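Local coordinates for protein probable TonB-dependent siderophore receptor PiuA (Acinetobacter baumannii, PDB 5FP1) that is probably involved in the initial step of iron uptake, binding iron-chelating siderophores at the outer membrane, and may bind ferric enterobactin, at residues T158-R163 with Q186-G191; R348-A353 with S420-D425; V143-D148 with A177-V182. All blocks are in the same frame, centred on the assembly; numbering follows the deposited sequence.

Contact 1 of 3, residues T158-R163 with Q186-G191; sequences TDNYQR and QNEKAG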
ATOM      1  N   THR A 158     -11.048 -20.670 -10.767  1.00 22.43           N
ATOM      2  CA  THR A 158     -11.523 -20.269 -12.074  1.00 27.52           C
ATOM      3  C   THR A 158     -10.536 -19.273 -12.710  1.00 32.78           C
ATOM      4  O   THR A 158      -9.723 -18.626 -12.000  1.00 24.96           O
ATOM      5  CB  THR A 158     -12.909 -19.644 -11.958  1.00 26.95           C
ATOM      6  OG1 THR A 158     -12.868 -18.635 -10.946  1.00 26.16           O
ATOM      7  CG2 THR A 158     -13.935 -20.701 -11.560  1.00 29.14           C
ATOM      8  N   ASP A 159     -10.605 -19.179 -14.033  1.00 25.05           N
ATOM      9  CA  ASP A 159      -9.702 -18.328 -14.836  1.00 27.53           C
ATOM     10  C   ASP A 159      -8.238 -18.642 -14.579  1.00 28.93           C
ATOM     11  O   ASP A 159      -7.395 -17.748 -14.434  1.00 23.77           O
ATOM     12  CB  ASP A 159     -10.036 -16.846 -14.632  1.00 25.80           C
ATOM     13  CG  ASP A 159     -11.321 -16.444 -15.349  1.00 28.78           C
ATOM     14  OD1 ASP A 159     -11.504 -16.891 -16.504  1.00 31.81           O
ATOM     15  OD2 ASP A 159     -12.173 -15.716 -14.780  1.00 26.61           O
ATOM     16  N   ASN A 160      -7.951 -19.947 -14.553  1.00 21.94           N
ATOM     17  CA  ASN A 160      -6.596 -20.491 -14.542  1.00 23.54           C
ATOM     18  C   ASN A 160      -5.764 -20.033 -13.347  1.00 24.12           C
ATOM     19  O   ASN A 160      -4.582 -19.780 -13.465  1.00 24.69           O
ATOM     20  CB  ASN A 160      -5.878 -20.183 -15.852  1.00 25.55           C
ATOM     21  CG  ASN A 160      -6.468 -20.972 -17.015  1.00 42.33           C
ATOM     22  OD1 ASN A 160      -6.727 -22.167 -16.890  1.00 40.02           O
ATOM     23  ND2 ASN A 160      -6.723 -20.303 -18.129  1.00 40.01           N
ATOM     24  N   TYR A 161      -6.410 -19.976 -12.200  1.00 21.97           N
ATOM     25  CA  TYR A 161      -5.726 -19.777 -10.917  1.00 20.67           C
ATOM     26  C   TYR A 161      -5.117 -21.083 -10.431  1.00 24.14           C
ATOM     27  O   TYR A 161      -5.805 -22.105 -10.355  1.00 24.24           O
ATOM     28  CB  TYR A 161      -6.767 -19.272  -9.942  1.00 20.88           C
ATOM     29  CG  TYR A 161      -6.346 -18.978  -8.524  1.00 23.30           C
ATOM     30  CD1 TYR A 161      -6.019 -20.007  -7.641  1.00 22.30           C
ATOM     31  CD2 TYR A 161      -6.361 -17.677  -8.031  1.00 23.30           C
ATOM     32  CE1 TYR A 161      -5.698 -19.741  -6.330  1.00 22.80           C
ATOM     33  CE2 TYR A 161      -6.040 -17.402  -6.717  1.00 23.28           C
ATOM     34  CZ  TYR A 161      -5.722 -18.437  -5.863  1.00 25.12           C
ATOM     35  OH  TYR A 161      -5.412 -18.183  -4.552  1.00 25.03           O
ATOM     36  N   GLN A 162      -3.824 -21.057 -10.126  1.00 21.16           N
ATOM     37  CA  GLN A 162      -3.168 -22.158  -9.406  1.00 22.69           C
ATOM     38  C   GLN A 162      -2.178 -21.584  -8.440  1.00 23.81           C
ATOM     39  O   GLN A 162      -1.386 -20.724  -8.814  1.00 21.84           O
ATOM     40  CB  GLN A 162      -2.419 -23.086 -10.381  1.00 26.16           C
ATOM     41  CG  GLN A 162      -3.305 -23.663 -11.475  1.00 36.18           C
ATOM     42  CD  GLN A 162      -2.488 -24.222 -12.630  1.00 53.74           C
ATOM     43  OE1 GLN A 162      -1.431 -24.805 -12.424  1.00 52.43           O
ATOM     44  NE2 GLN A 162      -2.969 -24.030 -13.851  1.00 70.76           N
ATOM     45  N   ARG A 163      -2.194 -22.065  -7.204  1.00 21.61           N
ATOM     46  CA  ARG A 163      -1.308 -21.534  -6.178  1.00 20.32           C
ATOM     47  C   ARG A 163      -0.877 -22.636  -5.228  1.00 20.92           C
ATOM     48  O   ARG A 163      -1.714 -23.399  -4.742  1.00 23.40           O
ATOM     49  CB  ARG A 163      -2.040 -20.447  -5.382  1.00 19.86           C
ATOM     50  CG  ARG A 163      -1.174 -19.726  -4.361  1.00 22.94           C
ATOM     51  CD  ARG A 163      -2.006 -18.715  -3.607  1.00 20.84           C
ATOM     52  NE  ARG A 163      -1.266 -17.996  -2.569  1.00 21.06           N
ATOM     53  CZ  ARG A 163      -0.522 -16.907  -2.772  1.00 24.63           C
ATOM     54  NH1 ARG A 163      -0.355 -16.412  -3.991  1.00 22.62           N
ATOM     55  NH2 ARG A 163       0.083 -16.319  -1.752  1.00 22.42           N
ATOM     56  N   GLN A 186      -0.016 -18.566 -10.161  1.00 21.02           N
ATOM     57  CA  GLN A 186      -0.459 -17.963 -11.436  1.00 21.79           C
ATOM     58  C   GLN A 186      -1.940 -17.756 -11.408  1.00 21.93           C
ATOM     59  O   GLN A 186      -2.686 -18.543 -10.787  1.00 21.29           O
ATOM     60  CB  GLN A 186      -0.091 -18.817 -12.651  1.00 25.51           C
ATOM     61  CG  GLN A 186      -0.788 -20.166 -12.700  1.00 28.27           C
ATOM     62  CD  GLN A 186      -0.599 -20.889 -14.035  1.00 39.23           C
ATOM     63  OE1 GLN A 186      -1.564 -21.343 -14.647  1.00 55.90           O
ATOM     64  NE2 GLN A 186       0.630 -20.992 -14.480  1.00 41.57           N
ATOM     65  N   ASN A 187      -2.384 -16.691 -12.072  1.00 19.53           N
ATOM     66  CA  ASN A 187      -3.800 -16.489 -12.322  1.00 17.43           C
ATOM     67  C   ASN A 187      -4.000 -15.509 -13.462  1.00 20.73           C
ATOM     68  O   ASN A 187      -3.162 -14.623 -13.692  1.00 18.51           O
ATOM     69  CB  ASN A 187      -4.547 -16.003 -11.061  1.00 19.93           C
ATOM     70  CG  ASN A 187      -4.294 -14.531 -10.736  1.00 22.10           C
ATOM     71  OD1 ASN A 187      -3.256 -14.184 -10.171  1.00 21.04           O
ATOM     72  ND2 ASN A 187      -5.259 -13.675 -11.048  1.00 19.97           N
ATOM     73  N   GLU A 188      -5.108 -15.670 -14.169  1.00 17.60           N
ATOM     74  CA  GLU A 188      -5.605 -14.648 -15.076  1.00 19.85           C
ATOM     75  C   GLU A 188      -6.523 -13.759 -14.277  1.00 20.10           C
ATOM     76  O   GLU A 188      -7.174 -14.224 -13.350  1.00 20.05           O
ATOM     77  CB  GLU A 188      -6.395 -15.267 -16.224  1.00 22.39           C
ATOM     78  CG  GLU A 188      -5.555 -16.145 -17.112  1.00 26.27           C
ATOM     79  CD  GLU A 188      -6.404 -16.881 -18.137  1.00 33.46           C
ATOM     80  OE1 GLU A 188      -7.613 -16.562 -18.291  1.00 36.39           O
ATOM     81  OE2 GLU A 188      -5.837 -17.771 -18.783  1.00 35.50           O
ATOM     82  N   LYS A 189      -6.578 -12.476 -14.625  1.00 20.83           N
ATOM     83  CA  LYS A 189      -7.497 -11.571 -13.960  1.00 19.48           C
ATOM     84  C   LYS A 189      -8.916 -12.097 -14.185  1.00 21.08           C
ATOM     85  O   LYS A 189      -9.343 -12.318 -15.327  1.00 20.53           O
ATOM     86  CB  LYS A 189      -7.365 -10.156 -14.496  1.00 20.87           C
ATOM     87  CG  LYS A 189      -8.224  -9.167 -13.746  1.00 21.25           C
ATOM     88  CD  LYS A 189      -8.114  -7.779 -14.354  1.00 24.36           C
ATOM     89  CE  LYS A 189      -8.954  -6.768 -13.565  1.00 22.55           C
ATOM     90  NZ  LYS A 189      -9.092  -5.468 -14.280  1.00 24.63           N
ATOM     91  N   ALA A 190      -9.656 -12.260 -13.104  1.00 20.57           N
ATOM     92  CA  ALA A 190     -10.951 -12.941 -13.174  1.00 23.96           C
ATOM     93  C   ALA A 190     -11.955 -12.141 -13.985  1.00 21.74           C
ATOM     94  O   ALA A 190     -12.129 -10.926 -13.770  1.00 21.13           O
ATOM     95  CB  ALA A 190     -11.497 -13.156 -11.762  1.00 26.34           C
ATOM     96  N   GLY A 191     -12.580 -12.810 -14.947  1.00 23.16           N
ATOM     97  CA  GLY A 191     -13.616 -12.196 -15.773  1.00 23.66           C
ATOM     98  C   GLY A 191     -13.092 -11.411 -16.948  1.00 23.72           C
ATOM     99  O   GLY A 191     -13.862 -10.905 -17.767  1.00 21.50           O
TER
HETATM  100  O   HOH W   1      -8.002 -16.243 -11.734  1.00 22.89           O
HETATM  101  O   HOH W   2     -10.004 -17.962 -18.346  1.00 41.66           O

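Contact 2 of 3, residues R348-A353 with S420-D425; sequences RFNVGA and SVYLLD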
ATOM      1  N   ARG A 348       7.284   3.469  29.428  1.00 28.96           N
ATOM      2  CA  ARG A 348       7.389   2.454  28.395  1.00 26.73           C
ATOM      3  C   ARG A 348       7.948   3.141  27.159  1.00 27.15           C
ATOM      4  O   ARG A 348       7.324   4.064  26.623  1.00 23.98           O
ATOM      5  CB  ARG A 348       6.037   1.826  28.132  1.00 29.88           C
ATOM      6  CG  ARG A 348       5.605   0.923  29.277  1.00 35.69           C
ATOM      7  CD  ARG A 348       4.186   0.469  29.129  1.00 48.49           C
ATOM      8  NE  ARG A 348       3.231   1.582  29.157  1.00 55.62           N
ATOM      9  CZ  ARG A 348       1.924   1.393  29.041  1.00 50.24           C
ATOM     10  NH1 ARG A 348       1.459   0.152  28.922  1.00 57.59           N
ATOM     11  NH2 ARG A 348       1.083   2.416  29.031  1.00 40.13           N
ATOM     12  N   PHE A 349       9.160   2.768  26.767  1.00 22.20           N
ATOM     13  CA  PHE A 349       9.908   3.605  25.831  1.00 22.67           C
ATOM     14  C   PHE A 349      10.560   2.856  24.668  1.00 23.05           C
ATOM     15  O   PHE A 349      10.763   1.639  24.699  1.00 24.85           O
ATOM     16  CB  PHE A 349      10.982   4.384  26.575  1.00 24.59           C
ATOM     17  CG  PHE A 349      12.068   3.515  27.144  1.00 30.39           C
ATOM     18  CD1 PHE A 349      13.158   3.150  26.374  1.00 32.41           C
ATOM     19  CD2 PHE A 349      12.015   3.090  28.467  1.00 34.02           C
ATOM     20  CE1 PHE A 349      14.169   2.352  26.894  1.00 29.20           C
ATOM     21  CE2 PHE A 349      13.023   2.302  28.990  1.00 33.18           C
ATOM     22  CZ  PHE A 349      14.093   1.924  28.201  1.00 31.67           C
ATOM     23  N   ASN A 350      10.897   3.639  23.664  1.00 22.84           N
ATOM     24  CA  ASN A 350      11.674   3.191  22.528  1.00 21.94           C
ATOM     25  C   ASN A 350      12.404   4.432  22.105  1.00 22.67           C
ATOM     26  O   ASN A 350      11.784   5.456  21.738  1.00 22.11           O
ATOM     27  CB  ASN A 350      10.765   2.622  21.428  1.00 24.44           C
ATOM     28  CG  ASN A 350      11.551   2.103  20.235  1.00 19.77           C
ATOM     29  OD1 ASN A 350      12.635   2.595  19.948  1.00 20.01           O
ATOM     30  ND2 ASN A 350      11.015   1.116  19.553  1.00 24.29           N
ATOM     31  N   VAL A 351      13.726   4.395  22.246  0.50 19.48           N
ATOM     32  CA  VAL A 351      14.578   5.482  21.810  0.50 18.83           C
ATOM     33  C   VAL A 351      15.624   4.913  20.853  0.50 21.64           C
ATOM     34  O   VAL A 351      16.079   3.782  21.019  0.50 22.42           O
ATOM     35  CB  VAL A 351      15.239   6.194  23.007  0.50 23.17           C
ATOM     36  CG1 VAL A 351      14.166   6.637  23.996  0.50 26.90           C
ATOM     37  CG2 VAL A 351      16.259   5.293  23.699  0.50 18.70           C
ATOM     38  N   GLY A 352      15.993   5.681  19.838  1.00 20.85           N
ATOM     39  CA  GLY A 352      16.797   5.117  18.762  1.00 23.15           C
ATOM     40  C   GLY A 352      17.288   6.030  17.693  1.00 20.75           C
ATOM     41  O   GLY A 352      17.115   7.254  17.745  1.00 20.77           O
ATOM     42  N   ALA A 353      17.959   5.413  16.722  1.00 20.19           N
ATOM     43  CA  ALA A 353      18.590   6.137  15.661  1.00 20.26           C
ATOM     44  C   ALA A 353      18.481   5.286  14.398  1.00 20.15           C
ATOM     45  O   ALA A 353      18.382   4.068  14.485  1.00 19.46           O
ATOM     46  CB  ALA A 353      20.038   6.378  15.993  1.00 24.91           C
ATOM     47  N   SER A 420      18.382   9.818  11.338  1.00 19.89           N
ATOM     48  CA  SER A 420      17.407  10.264  12.299  1.00 20.51           C
ATOM     49  C   SER A 420      17.649   9.751  13.687  1.00 19.28           C
ATOM     50  O   SER A 420      18.305   8.731  13.896  1.00 20.33           O
ATOM     51  CB  SER A 420      16.007   9.828  11.850  1.00 28.44           C
ATOM     52  OG  SER A 420      15.982   8.499  11.424  1.00 34.44           O
ATOM     53  N   VAL A 421      17.073  10.465  14.646  0.50 18.75           N
ATOM     54  CA  VAL A 421      17.111  10.098  16.046  0.50 18.73           C
ATOM     55  C   VAL A 421      15.711  10.378  16.595  0.50 19.15           C
ATOM     56  O   VAL A 421      15.092  11.364  16.201  0.50 17.41           O
ATOM     57  CB  VAL A 421      18.116  10.986  16.820  0.50 19.68           C
ATOM     58  CG1 VAL A 421      18.246  10.522  18.269  0.50 19.35           C
ATOM     59  CG2 VAL A 421      19.472  11.021  16.125  0.50 23.13           C
ATOM     60  N   TYR A 422      15.211   9.525  17.486  1.00 17.94           N
ATOM     61  CA  TYR A 422      13.902   9.717  18.048  1.00 20.98           C
ATOM     62  C   TYR A 422      13.809   9.220  19.499  1.00 20.58           C
ATOM     63  O   TYR A 422      14.618   8.422  19.970  1.00 21.23           O
ATOM     64  CB  TYR A 422      12.842   8.971  17.194  1.00 17.06           C
ATOM     65  CG  TYR A 422      13.044   7.490  17.255  1.00 19.13           C
ATOM     66  CD1 TYR A 422      13.952   6.854  16.412  1.00 20.08           C
ATOM     67  CD2 TYR A 422      12.388   6.724  18.204  1.00 21.25           C
ATOM     68  CE1 TYR A 422      14.188   5.492  16.520  1.00 20.51           C
ATOM     69  CE2 TYR A 422      12.622   5.375  18.316  1.00 22.97           C
ATOM     70  CZ  TYR A 422      13.527   4.766  17.478  1.00 22.27           C
ATOM     71  OH  TYR A 422      13.722   3.416  17.606  1.00 23.18           O
ATOM     72  N   LEU A 423      12.788   9.715  20.181  1.00 21.19           N
ATOM     73  CA  LEU A 423      12.380   9.219  21.492  1.00 23.13           C
ATOM     74  C   LEU A 423      10.883   9.006  21.479  1.00 22.97           C
ATOM     75  O   LEU A 423      10.123   9.919  21.101  1.00 20.77           O
ATOM     76  CB  LEU A 423      12.648  10.267  22.567  1.00 28.04           C
ATOM     77  CG  LEU A 423      14.016  10.885  22.827  1.00 40.56           C
ATOM     78  CD1 LEU A 423      15.087   9.838  23.027  1.00 45.97           C
ATOM     79  CD2 LEU A 423      14.403  11.849  21.726  1.00 50.80           C
ATOM     80  N   LEU A 424      10.453   7.833  21.915  1.00 21.75           N
ATOM     81  CA  LEU A 424       9.049   7.544  22.101  1.00 21.25           C
ATOM     82  C   LEU A 424       8.894   7.042  23.526  1.00 24.17           C
ATOM     83  O   LEU A 424       9.660   6.192  23.970  1.00 24.08           O
ATOM     84  CB  LEU A 424       8.557   6.459  21.136  1.00 23.35           C
ATOM     85  CG  LEU A 424       8.564   6.816  19.649  1.00 24.78           C
ATOM     86  CD1 LEU A 424       8.544   5.543  18.821  1.00 23.66           C
ATOM     87  CD2 LEU A 424       7.377   7.679  19.260  1.00 28.32           C
ATOM     88  N   ASP A 425       7.922   7.590  24.250  1.00 23.28           N
ATOM     89  CA  ASP A 425       7.713   7.216  25.658  1.00 25.93           C
ATOM     90  C   ASP A 425       6.236   7.352  25.994  1.00 26.89           C
ATOM     91  O   ASP A 425       5.625   8.401  25.758  1.00 26.02           O
ATOM     92  CB  ASP A 425       8.572   8.119  26.546  1.00 28.69           C
ATOM     93  CG  ASP A 425       8.572   7.710  28.035  1.00 31.85           C
ATOM     94  OD1 ASP A 425       8.128   6.598  28.388  1.00 32.72           O
ATOM     95  OD2 ASP A 425       9.045   8.537  28.853  1.00 35.81           O
TER

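Contact 3 of 3, residues V143-D148 with A177-V182; sequences VAKKGD and AARVAV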
ATOM      1  N   VAL A 143       8.526 -15.188  10.602  1.00 27.38           N
ATOM      2  CA  VAL A 143       9.912 -15.574  10.794  1.00 33.57           C
ATOM      3  C   VAL A 143      10.084 -16.831  11.698  1.00 30.29           C
ATOM      4  O   VAL A 143       9.180 -17.217  12.437  1.00 27.72           O
ATOM      5  CB  VAL A 143      10.737 -14.369  11.302  1.00 42.52           C
ATOM      6  CG1 VAL A 143      10.220 -13.881  12.643  1.00 36.00           C
ATOM      7  CG2 VAL A 143      12.216 -14.714  11.377  1.00 60.89           C
ATOM      8  N   ALA A 144      11.257 -17.452  11.600  1.00 30.19           N
ATOM      9  CA  ALA A 144      11.572 -18.648  12.373  1.00 28.60           C
ATOM     10  C   ALA A 144      11.263 -18.408  13.828  1.00 31.07           C
ATOM     11  O   ALA A 144      11.594 -17.354  14.380  1.00 32.76           O
ATOM     12  CB  ALA A 144      13.043 -19.019  12.206  1.00 22.78           C
ATOM     13  N   LYS A 145      10.654 -19.408  14.454  1.00 28.08           N
ATOM     14  CA  LYS A 145      10.292 -19.314  15.841  1.00 35.57           C
ATOM     15  C   LYS A 145      10.239 -20.697  16.514  1.00 37.91           C
ATOM     16  O   LYS A 145      10.481 -21.749  15.884  1.00 32.74           O
ATOM     17  CB  LYS A 145       8.944 -18.587  15.955  1.00 37.40           C
ATOM     18  CG  LYS A 145       7.821 -19.305  15.238  1.00 40.19           C
ATOM     19  CD  LYS A 145       6.560 -18.466  15.212  1.00 44.90           C
ATOM     20  CE  LYS A 145       5.392 -19.281  14.716  1.00 44.74           C
ATOM     21  NZ  LYS A 145       4.156 -18.463  14.674  1.00 56.74           N
ATOM     22  N   LYS A 146       9.955 -20.716  17.809  1.00 40.96           N
ATOM     23  CA  LYS A 146       9.975 -21.989  18.532  1.00 37.04           C
ATOM     24  C   LYS A 146       8.812 -22.906  18.135  1.00 42.70           C
ATOM     25  O   LYS A 146       7.716 -22.443  17.829  1.00 37.61           O
ATOM     26  CB  LYS A 146       9.970 -21.764  20.047  1.00 53.65           C
ATOM     27  CG  LYS A 146       8.716 -21.110  20.588  1.00 58.33           C
ATOM     28  CD  LYS A 146       8.750 -21.021  22.111  1.00 64.27           C
ATOM     29  CE  LYS A 146       7.443 -20.454  22.646  1.00 77.24           C
ATOM     30  NZ  LYS A 146       7.577 -19.954  24.041  1.00 87.74           N
ATOM     31  N   GLY A 147       9.055 -24.212  18.143  1.00 42.71           N
ATOM     32  CA  GLY A 147       8.011 -25.177  17.838  1.00 42.22           C
ATOM     33  C   GLY A 147       8.112 -25.625  16.398  1.00 52.27           C
ATOM     34  O   GLY A 147       8.297 -24.805  15.505  1.00 57.17           O
ATOM     35  N   ASP A 148       7.994 -26.927  16.172  1.00 51.26           N
ATOM     36  CA  ASP A 148       8.111 -27.483  14.834  1.00 49.57           C
ATOM     37  C   ASP A 148       6.762 -27.454  14.146  1.00 53.87           C
ATOM     38  O   ASP A 148       5.734 -27.589  14.802  1.00 49.03           O
ATOM     39  CB  ASP A 148       8.679 -28.899  14.881  1.00 50.33           C
ATOM     40  CG  ASP A 148      10.140 -28.912  15.278  1.00 55.36           C
ATOM     41  OD1 ASP A 148      10.448 -28.350  16.344  1.00 90.17           O
ATOM     42  OD2 ASP A 148      10.984 -29.437  14.523  1.00 47.97           O
ATOM     43  N   ALA A 177      16.120 -22.136  15.595  1.00 28.09           N
ATOM     44  CA  ALA A 177      15.050 -22.605  14.736  1.00 21.43           C
ATOM     45  C   ALA A 177      15.197 -21.995  13.335  1.00 25.55           C
ATOM     46  O   ALA A 177      15.778 -20.932  13.196  1.00 26.39           O
ATOM     47  CB  ALA A 177      13.714 -22.279  15.319  1.00 24.21           C
ATOM     48  N   ALA A 178      14.727 -22.710  12.319  1.00 27.54           N
ATOM     49  CA  ALA A 178      14.835 -22.253  10.935  1.00 27.95           C
ATOM     50  C   ALA A 178      13.501 -22.446  10.271  1.00 29.88           C
ATOM     51  O   ALA A 178      12.754 -23.350  10.629  1.00 27.27           O
ATOM     52  CB  ALA A 178      15.923 -23.016  10.187  1.00 29.20           C
ATOM     53  N   ARG A 179      13.170 -21.556   9.333  1.00 26.64           N
ATOM     54  CA  ARG A 179      11.857 -21.568   8.706  1.00 22.91           C
ATOM     55  C   ARG A 179      12.036 -21.233   7.228  1.00 21.61           C
ATOM     56  O   ARG A 179      12.946 -20.507   6.861  1.00 21.78           O
ATOM     57  CB  ARG A 179      10.958 -20.543   9.372  1.00 26.62           C
ATOM     58  CG  ARG A 179       9.537 -20.553   8.871  1.00 31.62           C
ATOM     59  CD  ARG A 179       8.714 -19.519   9.603  1.00 31.32           C
ATOM     60  NE  ARG A 179       7.303 -19.611   9.260  1.00 25.76           N
ATOM     61  CZ  ARG A 179       6.333 -19.037   9.959  1.00 34.86           C
ATOM     62  NH1 ARG A 179       6.619 -18.301  11.024  1.00 37.66           N
ATOM     63  NH2 ARG A 179       5.075 -19.193   9.588  1.00 38.08           N
ATOM     64  N   VAL A 180      11.204 -21.806   6.376  1.00 25.65           N
ATOM     65  CA  VAL A 180      11.185 -21.400   4.977  1.00 25.78           C
ATOM     66  C   VAL A 180       9.763 -21.450   4.454  1.00 29.36           C
ATOM     67  O   VAL A 180       9.033 -22.405   4.714  1.00 31.34           O
ATOM     68  CB  VAL A 180      12.110 -22.256   4.109  1.00 27.44           C
ATOM     69  CG1 VAL A 180      11.653 -23.696   4.079  1.00 32.25           C
ATOM     70  CG2 VAL A 180      12.163 -21.697   2.689  1.00 32.85           C
ATOM     71  N   ALA A 181       9.346 -20.385   3.763  1.00 26.46           N
ATOM     72  CA  ALA A 181       8.081 -20.386   3.024  1.00 25.00           C
ATOM     73  C   ALA A 181       8.400 -20.313   1.534  1.00 26.65           C
ATOM     74  O   ALA A 181       9.366 -19.673   1.132  1.00 22.78           O
ATOM     75  CB  ALA A 181       7.201 -19.224   3.453  1.00 28.66           C
ATOM     76  N   VAL A 182       7.632 -21.024   0.728  1.00 25.02           N
ATOM     77  CA  VAL A 182       7.868 -21.063  -0.707  1.00 25.41           C
ATOM     78  C   VAL A 182       6.528 -20.854  -1.390  1.00 23.40           C
ATOM     79  O   VAL A 182       5.488 -21.231  -0.853  1.00 26.38           O
ATOM     80  CB  VAL A 182       8.487 -22.398  -1.172  1.00 32.72           C
ATOM     81  CG1 VAL A 182       8.976 -22.281  -2.594  1.00 36.91           C
ATOM     82  CG2 VAL A 182       9.666 -22.791  -0.297  1.00 40.25           C
TER
HETATM   83  O   HOH W   3       5.001 -16.349  12.354  1.00 43.10           O

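Contact 1 of 3, residues T158-R163 with Q186-G191
Asn160 and Glu188 run side by side at the open end of the barrel hairpin 161-171/177-188, and Asn160 ND2 donates to Glu188 OE2 at 2.8 Å. The bond is nearly straight and lies in the amide plane, yet it meets the carboxylate from above, 60° out of its plane. Next to it, Asp159 OD2 receives the backbone N-H of Gly191 at 2.9 Å, again from above the carboxylate. The like-charged Asp159 OD1 and Glu188 OE1 are only 4.3 Å apart, and one water donates to both, which probably eases their repulsion. Glu188 is therefore engaged at both oxygens, OE2 by the amide and OE1 by the water.

Behind these groups is the backbone. Asp159 and Asn160 both have positive phi, in the left-handed region, at the tight turn between strands 149-157 and 161-171, and Asp159 O still accepts from Glu188 N at 3.1 Å. Beyond the bend antiparallel pairing sets in with Gln162 and Gln186, a hydrogen-bonded pair, with Gln162 N to Gln186 O at 2.8 Å and Gln186 N to Gln162 O at 2.9 Å. Their side chains lie alongside each other, amide planes 43° apart. On the other face, Tyr161 CD2 rests 3.9 Å from Asn187 CB, while Asn187 OD1 bonds to His185, whose ring also meets Tyr161 edge-to-face.

Among the neighbouring strands, Asn187 continues the pairing to Tyr198 of strand 197-209, and Thr158 bonds to Ala710 of strand 709-717, at the barrel's closing seam.

Contact 2 of 3, residues R348-A353 with S420-D425
Tyr422 leans across the neighbouring strand to give its hydroxyl proton to Asn350 OD1, with OH to OD1 at 2.7 Å. The donor comes in tilted 32° from the amide's carbonyl plane, and the Asn350 amide sits at the edge of the ring. Tyr422 CG is placed between its own backbone N and carbonyl carbon (chi1 66°), which lays the ring over Gly352. There Gly352 N is 3.5 Å above the ring plane, toward the rim, and Tyr422 CE1 packs 3.5 Å from Gly352 CA, so the absence of a side chain at 352 is what admits the ring. On the opposite face, Asp425 OD2 is hydrogen-bonded to His347 ND1.

The backbone bonds come in two antiparallel hydrogen-bonded pairs, as in adjacent strands of an outer-membrane beta-barrel. Asn350 and Leu424 exchange N-H and carbonyl groups, the shorter bond being Leu424 N to Asn350 O at 2.7 Å. Gly352 and Tyr422 do the same, and between these rungs Val351 and Leu423 form a non-hydrogen-bonded pair.

Apolar contact belongs to the face of Val351 and Leu423. In the conformer described, one of two for Val351, CG1 lies against Leu423 CD1, so the closeness of the fit is doubtful. Leu423 also touches a bound C8E detergent molecule, consistent with this face meeting lipid.

Toward the barrel lumen, Asn350 ND2 bonds to Ser31 O and the Tyr422 ring takes a cation-pi contact from Lys32, both from the N-terminal part of the chain. Strand 315-341 flanks 346-368 through backbone bonds such as Val351 with Leu336, and strand 433-450 lies beyond 405-428, with Arg440 against Tyr422.

Contact 3 of 3, residues V143-D148 with A177-V182
Arg179 NH1 is gripped by two acceptors: the backbone carbonyl Val143 O at 3.1 Å and a water at 2.9 Å. The setting is the junction of the two parts of a TonB-dependent receptor. Residues 143-148 are the linker leading from strand 135-141 of the plug's mixed sheet to strand 149-157, where the barrel begins, and Arg179 reaches it from the barrel wall.

The Val143 carbonyl lies at the edge of the guanidinium, almost exactly in its plane. Seen from the acceptor the bond is less regular, since the nitrogen stands 56° out of the carbonyl plane. Arg179 gets there by extending: CG is anti to the backbone N (chi1 -175°), and the chain stays straight as far as NE. On the way its CB packs against Ala144 CA at 3.6 Å, while CD passes close to the Val143 carbonyl. NH2 has a stronger partner in Asp167 of strand 161-171, a salt bridge consistent with a held guanidinium orientation, and one that probably steadies NH1.

Lys145 crosses the arginine obliquely. Its NZ is 4.4 Å from Arg179 NH1, a pairing of like charges, but the water that accepts from NH1 also accepts from Lys145 NZ at 3.3 Å, which probably softens the repulsion. The linker backbone is held from both neighbouring strands as well: Ala144 N bonds to Ser206 OG of strand 197-209, and Lys145 O takes a hydrogen bond from Asn169 ND2 of strand 161-171. Ala144 turns its methyl onto the barrel strand, touching Ala177 O at 3.5 Å. In return, the Ala177 methyl comes up against the linker, with CB 3.3 Å from Lys145 O.

Contacts 1 and 3 share strand 177-188: contact 3 uses its start, contact 1 its end, and their centres lie 29 Å apart. Along the chain their segments alternate, 143-148, 158-163, 177-182 and 186-191, so the two contacts cross along the chain without otherwise touching. Contact 2 follows later, on strands 346-368 and 405-428, with its centre 45 Å from that of contact 1, on the opposite side of the chain's centre, and 30 Å from that of contact 3. All three involve the antiparallel wall of the barrel. Contact 3 ties the plug-to-barrel linker to it, contact 2 joins two wall strands, and contact 1 pairs the start of strand 161-171 with the end of 177-188, beside the seam of strands 149-157 and 709-717.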